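Side-chain contacts in replication initiation and membrane attachment protein (Geobacillus stearothermophilus 10, PDB 5WTN), which probably takes part in loading the replication machinery onto DNA as a primosome component, forming a tetramer that complexes with a primosomal re-initiation protein: residues 54-58 with 59-63; 70-73 with 74-78; 218-221 with 222-226; 227-230 with 231-235. One frame throughout, in Å; residues are numbered along the deposited sequence.

Contact 1. Residues 54-58 with 59-63; sequences ELLDG and QEATH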
# COMPACT_ATOMS: atom_id res chain seq x y z
N GLU A 54 3.72 13.46 5.18
CA GLU A 54 3.77 13.67 3.74
C GLU A 54 3.34 15.08 3.33
O GLU A 54 3.95 15.70 2.46
CB GLU A 54 2.91 12.64 3.01
CG GLU A 54 3.44 11.22 3.10
CD GLU A 54 3.15 10.41 1.85
OE1 GLU A 54 3.45 10.89 0.74
OE2 GLU A 54 2.61 9.28 1.98
N LEU A 55 2.28 15.59 3.96
CA LEU A 55 1.74 16.90 3.62
C LEU A 55 2.65 18.08 3.97
O LEU A 55 3.02 18.83 3.07
CB LEU A 55 0.36 17.07 4.24
CG LEU A 55 -0.39 18.36 3.93
CD1 LEU A 55 -0.28 18.71 2.45
CD2 LEU A 55 -1.84 18.19 4.34
N LEU A 56 3.00 18.25 5.24
CA LEU A 56 4.06 19.18 5.59
C LEU A 56 5.27 18.50 5.04
O LEU A 56 5.49 17.33 5.37
CB LEU A 56 4.27 19.22 7.10
CG LEU A 56 3.48 20.14 8.00
CD1 LEU A 56 3.61 19.61 9.41
CD2 LEU A 56 4.07 21.51 7.89
N ASP A 57 6.07 19.13 4.21
CA ASP A 57 7.22 18.34 3.81
C ASP A 57 8.41 18.94 4.51
O ASP A 57 9.01 19.90 4.03
CB ASP A 57 7.40 18.37 2.29
CG ASP A 57 8.49 17.41 1.81
OD1 ASP A 57 8.49 16.23 2.24
OD2 ASP A 57 9.35 17.84 1.02
N GLY A 58 8.80 18.32 5.62
CA GLY A 58 9.82 18.88 6.48
C GLY A 58 9.52 20.23 7.12
O GLY A 58 10.38 20.79 7.79
N GLN A 59 8.32 20.76 6.91
CA GLN A 59 8.02 22.15 7.28
C GLN A 59 7.34 22.33 8.64
O GLN A 59 6.90 21.36 9.26
CB GLN A 59 7.16 22.80 6.20
CG GLN A 59 7.92 23.22 4.95
CD GLN A 59 6.99 23.74 3.87
OE1 GLN A 59 6.02 23.07 3.49
NE2 GLN A 59 7.27 24.94 3.37
N GLU A 60 7.27 23.58 9.08
CA GLU A 60 6.69 23.91 10.38
C GLU A 60 5.21 24.22 10.28
O GLU A 60 4.70 24.64 9.24
CB GLU A 60 7.44 25.10 11.00
CG GLU A 60 8.95 24.93 11.05
CD GLU A 60 9.59 25.73 12.16
OE1 GLU A 60 8.95 26.69 12.65
OE2 GLU A 60 10.73 25.41 12.55
N ALA A 61 4.51 24.01 11.39
CA ALA A 61 3.09 24.27 11.51
C ALA A 61 2.83 24.59 12.97
O ALA A 61 3.65 24.30 13.83
CB ALA A 61 2.31 23.05 11.08
N THR A 62 1.69 25.21 13.26
CA THR A 62 1.33 25.49 14.65
C THR A 62 0.26 24.50 15.00
O THR A 62 -0.45 24.03 14.11
CB THR A 62 0.81 26.94 14.86
OG1 THR A 62 -0.48 27.11 14.26
CG2 THR A 62 1.78 27.95 14.27
N HIS A 63 0.14 24.15 16.26
CA HIS A 63 -0.83 23.13 16.62
C HIS A 63 -2.27 23.47 16.23
O HIS A 63 -3.15 22.61 16.30
CB HIS A 63 -0.73 22.77 18.10
CG HIS A 63 0.42 21.85 18.40
ND1 HIS A 63 1.73 22.26 18.36
CD2 HIS A 63 0.43 20.55 18.76
CE1 HIS A 63 2.51 21.24 18.67
NE2 HIS A 63 1.75 20.19 18.92

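Contact 2. Residues 70-73 with 74-78; sequences MQCG and LPDIY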
# COMPACT_ATOMS: atom_id res chain seq x y z
N MET A 70 -8.05 17.58 12.60
CA MET A 70 -8.77 16.55 13.34
C MET A 70 -10.10 17.03 13.86
O MET A 70 -10.93 16.22 14.29
CB MET A 70 -7.92 15.99 14.50
CG MET A 70 -6.64 15.30 14.05
SD MET A 70 -5.55 14.93 15.39
CE MET A 70 -6.51 13.58 16.04
N GLN A 71 -10.32 18.34 13.83
CA GLN A 71 -11.50 18.90 14.47
C GLN A 71 -11.57 18.50 15.96
O GLN A 71 -12.59 17.99 16.42
CB GLN A 71 -12.77 18.46 13.73
CG GLN A 71 -13.90 19.47 13.70
CD GLN A 71 -15.07 19.02 12.84
OE1 GLN A 71 -15.28 19.55 11.74
NE2 GLN A 71 -15.83 18.02 13.33
N CYS A 72 -10.48 18.73 16.70
CA CYS A 72 -10.48 18.62 18.17
C CYS A 72 -9.65 19.72 18.86
O CYS A 72 -8.95 20.49 18.20
CB CYS A 72 -10.00 17.23 18.63
SG CYS A 72 -11.26 16.37 19.67
N GLY A 73 -9.71 19.75 20.18
CA GLY A 73 -8.91 20.70 20.93
C GLY A 73 -7.57 20.16 21.36
O GLY A 73 -7.33 18.96 21.26
N LEU A 74 -6.69 21.05 21.85
CA LEU A 74 -5.39 20.67 22.41
C LEU A 74 -5.41 19.64 23.55
O LEU A 74 -4.61 18.70 23.53
CB LEU A 74 -4.62 21.90 22.86
CG LEU A 74 -3.75 22.59 21.81
CD1 LEU A 74 -2.63 23.38 22.48
CD2 LEU A 74 -3.18 21.60 20.83
N PRO A 75 -6.29 19.81 24.56
CA PRO A 75 -6.26 18.88 25.69
C PRO A 75 -6.34 17.44 25.25
O PRO A 75 -5.59 16.59 25.71
CB PRO A 75 -7.51 19.24 26.47
CG PRO A 75 -7.63 20.68 26.26
CD PRO A 75 -7.25 20.91 24.82
N ASP A 76 -7.27 17.18 24.34
CA ASP A 76 -7.40 15.85 23.79
C ASP A 76 -6.18 15.45 22.97
O ASP A 76 -5.55 14.42 23.25
CB ASP A 76 -8.66 15.79 22.97
CG ASP A 76 -9.88 16.10 23.80
OD1 ASP A 76 -10.26 17.30 23.87
OD2 ASP A 76 -10.42 15.16 24.42
N ILE A 77 -5.81 16.27 21.99
CA ILE A 77 -4.60 15.97 21.23
C ILE A 77 -3.45 15.64 22.17
O ILE A 77 -2.71 14.69 21.91
CB ILE A 77 -4.13 17.15 20.37
CG1 ILE A 77 -5.04 17.34 19.18
CG2 ILE A 77 -2.73 16.93 19.87
CD1 ILE A 77 -4.70 18.60 18.43
N TYR A 78 -3.32 16.39 23.26
CA TYR A 78 -2.16 16.24 24.14
C TYR A 78 -2.25 14.94 24.89
O TYR A 78 -1.27 14.24 25.07
CB TYR A 78 -2.08 17.39 25.15
CG TYR A 78 -0.99 17.24 26.17
CD1 TYR A 78 0.31 17.62 25.87
CD2 TYR A 78 -1.25 16.72 27.43
CE1 TYR A 78 1.33 17.48 26.80
CE2 TYR A 78 -0.24 16.58 28.36
CZ TYR A 78 1.04 16.96 28.04
OH TYR A 78 2.06 16.84 28.94

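Contact 3. Residues 218-221 with 222-226; sequences QLVP and RRAVT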
# COMPACT_ATOMS: atom_id res chain seq x y z
N GLN A 218 51.73 -14.93 13.86
CA GLN A 218 51.87 -13.53 14.27
C GLN A 218 51.27 -13.26 15.63
O GLN A 218 51.12 -12.09 16.00
CB GLN A 218 51.28 -12.57 13.23
CG GLN A 218 51.84 -12.75 11.82
CD GLN A 218 53.34 -12.57 11.74
OE1 GLN A 218 53.97 -11.96 12.62
NE2 GLN A 218 53.94 -13.09 10.67
N LEU A 219 50.88 -14.32 16.32
CA LEU A 219 50.35 -14.24 17.68
C LEU A 219 48.99 -13.56 17.76
O LEU A 219 48.66 -12.96 18.79
CB LEU A 219 51.33 -13.54 18.63
CG LEU A 219 52.71 -14.17 18.84
CD1 LEU A 219 52.62 -15.70 18.86
CD2 LEU A 219 53.73 -13.68 17.80
N VAL A 220 48.20 -13.69 16.71
CA VAL A 220 46.83 -13.19 16.72
C VAL A 220 45.84 -14.31 17.06
O VAL A 220 45.61 -15.21 16.26
CB VAL A 220 46.44 -12.58 15.36
CG1 VAL A 220 45.00 -12.09 15.38
CG2 VAL A 220 47.39 -11.45 14.99
N PRO A 221 45.27 -14.23 18.26
CA PRO A 221 44.32 -15.25 18.73
C PRO A 221 43.16 -15.46 17.76
O PRO A 221 42.52 -14.50 17.33
CB PRO A 221 43.80 -14.66 20.04
CG PRO A 221 43.93 -13.19 19.86
CD PRO A 221 45.17 -12.98 19.03
N ARG A 222 42.90 -16.72 17.41
CA ARG A 222 41.80 -17.07 16.52
C ARG A 222 40.48 -16.42 16.98
O ARG A 222 39.63 -16.05 16.16
CB ARG A 222 41.68 -18.60 16.43
CG ARG A 222 40.38 -19.12 15.81
CD ARG A 222 40.46 -19.17 14.30
NE ARG A 222 39.24 -19.68 13.67
CZ ARG A 222 38.08 -19.01 13.57
NH1 ARG A 222 37.96 -17.79 14.08
NH2 ARG A 222 37.03 -19.57 12.97
N ARG A 223 40.35 -16.24 18.29
CA ARG A 223 39.21 -15.57 18.90
C ARG A 223 38.99 -14.17 18.34
O ARG A 223 37.88 -13.64 18.41
CB ARG A 223 39.42 -15.46 20.41
CG ARG A 223 39.96 -16.74 21.08
CD ARG A 223 40.61 -16.42 22.44
NE ARG A 223 39.96 -15.29 23.11
CZ ARG A 223 38.92 -15.39 23.94
NH1 ARG A 223 38.38 -16.58 24.21
NH2 ARG A 223 38.40 -14.30 24.50
N ALA A 224 40.04 -13.56 17.78
CA ALA A 224 39.95 -12.20 17.26
C ALA A 224 39.01 -12.10 16.07
O ALA A 224 38.35 -11.08 15.86
CB ALA A 224 41.31 -11.66 16.88
N VAL A 225 38.95 -13.18 15.31
CA VAL A 225 38.08 -13.18 14.15
C VAL A 225 36.73 -13.70 14.63
O VAL A 225 36.54 -14.88 14.91
CB VAL A 225 38.64 -14.08 13.06
CG1 VAL A 225 37.66 -14.20 11.91
CG2 VAL A 225 39.96 -13.53 12.59
N THR A 226 35.78 -12.77 14.69
CA THR A 226 34.46 -13.07 15.18
C THR A 226 33.64 -13.54 13.99
O THR A 226 34.13 -13.54 12.86
CB THR A 226 33.84 -11.81 15.80
OG1 THR A 226 33.87 -10.75 14.84
CG2 THR A 226 34.63 -11.38 17.03

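Contact 4. Residues 227-230 with 231-235; sequences AKVK and EAIKK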
# COMPACT_ATOMS: atom_id res chain seq x y z
N ALA A 227 32.40 -13.93 14.23
CA ALA A 227 31.55 -14.35 13.13
C ALA A 227 31.30 -13.14 12.25
O ALA A 227 31.28 -13.25 11.02
CB ALA A 227 30.24 -14.89 13.65
N LYS A 228 31.13 -11.99 12.87
CA LYS A 228 30.83 -10.79 12.11
C LYS A 228 32.02 -10.39 11.24
O LYS A 228 31.85 -9.92 10.11
CB LYS A 228 30.35 -9.67 13.04
CG LYS A 228 29.22 -10.11 13.99
CD LYS A 228 28.37 -8.93 14.48
CE LYS A 228 27.20 -9.38 15.39
NZ LYS A 228 26.43 -8.23 15.97
N VAL A 229 33.23 -10.62 11.75
CA VAL A 229 34.46 -10.30 11.02
C VAL A 229 34.70 -11.32 9.91
O VAL A 229 35.05 -10.97 8.78
CB VAL A 229 35.69 -10.26 11.96
CG1 VAL A 229 36.98 -10.48 11.18
CG2 VAL A 229 35.76 -8.93 12.71
N LYS A 230 34.50 -12.60 10.26
CA LYS A 230 34.68 -13.70 9.32
C LYS A 230 33.73 -13.53 8.14
O LYS A 230 34.10 -13.70 6.98
CB LYS A 230 34.45 -15.02 10.05
CG LYS A 230 34.63 -16.27 9.20
CD LYS A 230 34.44 -17.54 10.03
CE LYS A 230 33.98 -18.72 9.18
NZ LYS A 230 32.60 -18.52 8.63
N GLU A 231 32.49 -13.15 8.45
CA GLU A 231 31.50 -12.85 7.43
C GLU A 231 32.02 -11.71 6.56
O GLU A 231 31.89 -11.74 5.34
CB GLU A 231 30.17 -12.50 8.10
CG GLU A 231 29.01 -12.18 7.16
CD GLU A 231 27.77 -11.67 7.92
OE1 GLU A 231 26.87 -11.07 7.27
OE2 GLU A 231 27.68 -11.88 9.16
N ALA A 232 32.63 -10.71 7.19
CA ALA A 232 33.08 -9.52 6.49
C ALA A 232 34.26 -9.84 5.59
O ALA A 232 34.36 -9.38 4.45
CB ALA A 232 33.46 -8.45 7.48
N ILE A 233 35.18 -10.63 6.13
CA ILE A 233 36.34 -11.08 5.38
C ILE A 233 35.91 -11.78 4.10
O ILE A 233 36.39 -11.45 3.02
CB ILE A 233 37.20 -12.02 6.24
CG1 ILE A 233 37.97 -11.21 7.28
CG2 ILE A 233 38.11 -12.87 5.37
CD1 ILE A 233 38.92 -12.04 8.12
N LYS A 234 34.99 -12.73 4.24
CA LYS A 234 34.41 -13.47 3.13
C LYS A 234 33.94 -12.53 2.02
O LYS A 234 34.28 -12.72 0.86
CB LYS A 234 33.23 -14.31 3.63
CG LYS A 234 33.51 -15.80 3.77
CD LYS A 234 32.48 -16.49 4.68
CE LYS A 234 31.07 -16.53 4.08
NZ LYS A 234 29.98 -16.72 5.10
N LYS A 235 33.16 -11.52 2.38
CA LYS A 235 32.57 -10.63 1.37
C LYS A 235 33.66 -9.83 0.71
O LYS A 235 33.62 -9.59 -0.49
CB LYS A 235 31.54 -9.70 1.99
CG LYS A 235 30.50 -10.38 2.86
CD LYS A 235 29.23 -9.55 2.93
CE LYS A 235 28.16 -10.21 3.78
NZ LYS A 235 27.10 -9.22 4.15

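Contact 1. Residues 54-58 with 59-63
L56 leaves helical geometry at the end of helix 40-55, and the chain turns through D57 and G58 so that A61 comes round to face L56, with Q59 alongside. G58 makes the turn with positive phi (62°), which glycine takes easily. From Q59 to A61 the chain is extended.

The L56 side chain fills the inside of this bend. Its CG stands anti to the carbonyl carbon (chi1 -87°), and both methyls reach across to the returning chain. CD1 and CD2 of L56 each lie 4.0 Å from A61 CB, so the fork of the leucine meets the alanine methyl with both tips. L56 CD2 also reaches back to Q59 CB at 3.8 Å. The same methyls lie against the backbone of Q59 and E60.

Q59 lies on the more exposed side of the turn. Its chain is extended beyond CG, and Q59 CG passes D57 O at 3.6 Å. D57 and E60 each start away from the opposite segment and are exposed. The carboxylate of E60 forms a salt bridge to R13. One residue before the turn, L55 packs on L140 of a second subunit.

A61 lies in the short strand 61-62, and its backbone pairs with Y14 of the antiparallel strand 13-17. L56 packs on the same Y14 and on R65 of helix 63-70. The turn thus joins helix 40-55 to the sheet, beside helix 63-70.

Contact 2. Residues 70-73 with 74-78
G73 is the N-cap of helix 74-86, and its carbonyl meets the first turn of that helix at I77. Residues 70-73 link helix 63-70 to helix 74-86. The order of helices and strands around this turn is consistent with a winged-helix domain, in which two such helices form a helix-turn-helix.

L74 opens the helix. Its CB lies 3.7 Å from G73 C, but the side chain starts away from the turn and packs on M67 and H4. P75 follows with its ring beside the cap: P75 CD is 3.6 Å from G73 C. A proline fits here because the first turn of a helix does not need its backbone N-H groups for bonds inside the helix.

D76 starts toward the turn. D76 CB is 4.2 Å from the sulfur SG of C72, a loose contact.

I77 makes the closing bond. I77 N donates to G73 O at 3.2 Å, nearly straight at 173°, and the donor lies in the carbonyl plane. I77 CG1 is anti to the carbonyl carbon (chi1 -73°), which brings it to 3.5 Å from the same G73 O. The side chain then packs on L66 and M67 of helix 63-70.

Y78 turns off to another side. Its hydroxyl bonds to E7, and its side chain packs on R159 of a third subunit. Its backbone carries the helix on: Y78 N donates to L74 O at 2.7 Å.

Contact 3. Residues 218-221 with 222-226
V220 and P221 meet A224 in a short 3-10 turn that links two helices. The turn follows a Schellman motif, with L219 at positive phi, which ends helix 208-217. It runs up to T226, the N-cap of helix 227-240.

The bond that closes the turn is from A224 N to P221 O, at 2.7 Å. It is fairly straight at the hydrogen (163°). The donor stands 43° out of the carbonyl plane, so it does not lie on a lone pair. A second backbone bond, V225 N to R222 O at 3.1 Å, continues the turn by one residue.

The A224 methyl points back at the first segment and is met by two apolar side chains. V220 CG1 lies 4.0 Å from A224 CB. The ring of P221 comes up less closely, with P221 CG 4.3 Å from the same A224 CB. P221 CB lies 4.4 Å from R223 CD, a loose contact.

R222 starts away from the first segment and folds back over its own turn. A bend at chi2 (85°) brings its guanidinium round to the carbonyl of V225. R222 NH1 makes a weak bond to V225 O at 3.3 Å, with the oxygen at the guanidinium edge and in its plane.

At the far end T226 OG1 caps V229 N. V220 and V225 pack on L215 of helix 208-217, and R222 on F212. V220 also reaches L252 of helix 244-254, so this one side chain packs on both helices as the linker runs to helix 227-240.

Contact 4. Residues 227-230 with 231-235
Four backbone hydrogen bonds tie residues 227-230 to 231-235 within one helix. K234 N donates to K230 O at 3.0 Å, and I233 N to V229 O at 2.7 Å. E231 N donates to A227 O at 2.8 Å. The bond from A232 N to K228 O is the most bent, at 138° at the hydrogen.

K230 finds its main polar partner outside the segments. It forms a salt bridge to D203 and a cation-pi contact with F208. K234 reaches toward the same D203 through a long, weak ion pair. The two ammonium groups, K230 NZ and K234 NZ, are 4.8 Å apart, and the carboxylate near both would probably offset their like charges in part. One turn on from E231, K235 NZ is 3.6 Å from E231 OE1, a long salt bridge. K235 has a further salt bridge to D121 of a third subunit.

The apolar contact is on the buried face. V229 CG1 lies 3.9 Å from I233 CD1, and the two side chains cross obliquely. V229 CG1 is anti to its backbone nitrogen (chi1 157°), while I233 CG1 is anti to the carbonyl carbon (chi1 -75°). These torsions bring the two branches together one turn apart.

A232 also touches E122 of the third subunit. The buried face of helix 227-240 packs on helices 208-217 and 263-278. I233 meets F208 and F211 of helix 208-217 and L266 of helix 263-278. V229 and A232 both pack on I263 of the latter helix.

In the fold
The four contacts fall into two pairs on opposite sides of the chain's centre. Contacts 1 and 2 lie in the N-terminal winged-helix-like part, with centres about 17 Å apart. Helix 63-70 joins them along the chain, and they touch where H63 CB packs on L74 CD2 at 3.9 Å. Both also reach the second subunit. Contacts 3 and 4 follow one another in the later helical part, with centres about 13 Å apart. V225 CG1 packs there on K230 CB at 3.8 Å. The pairs are far apart: the centres of contacts 2 and 3 are about 60 Å from each other. Contacts 2 and 4 both reach the third subunit of the tetramer.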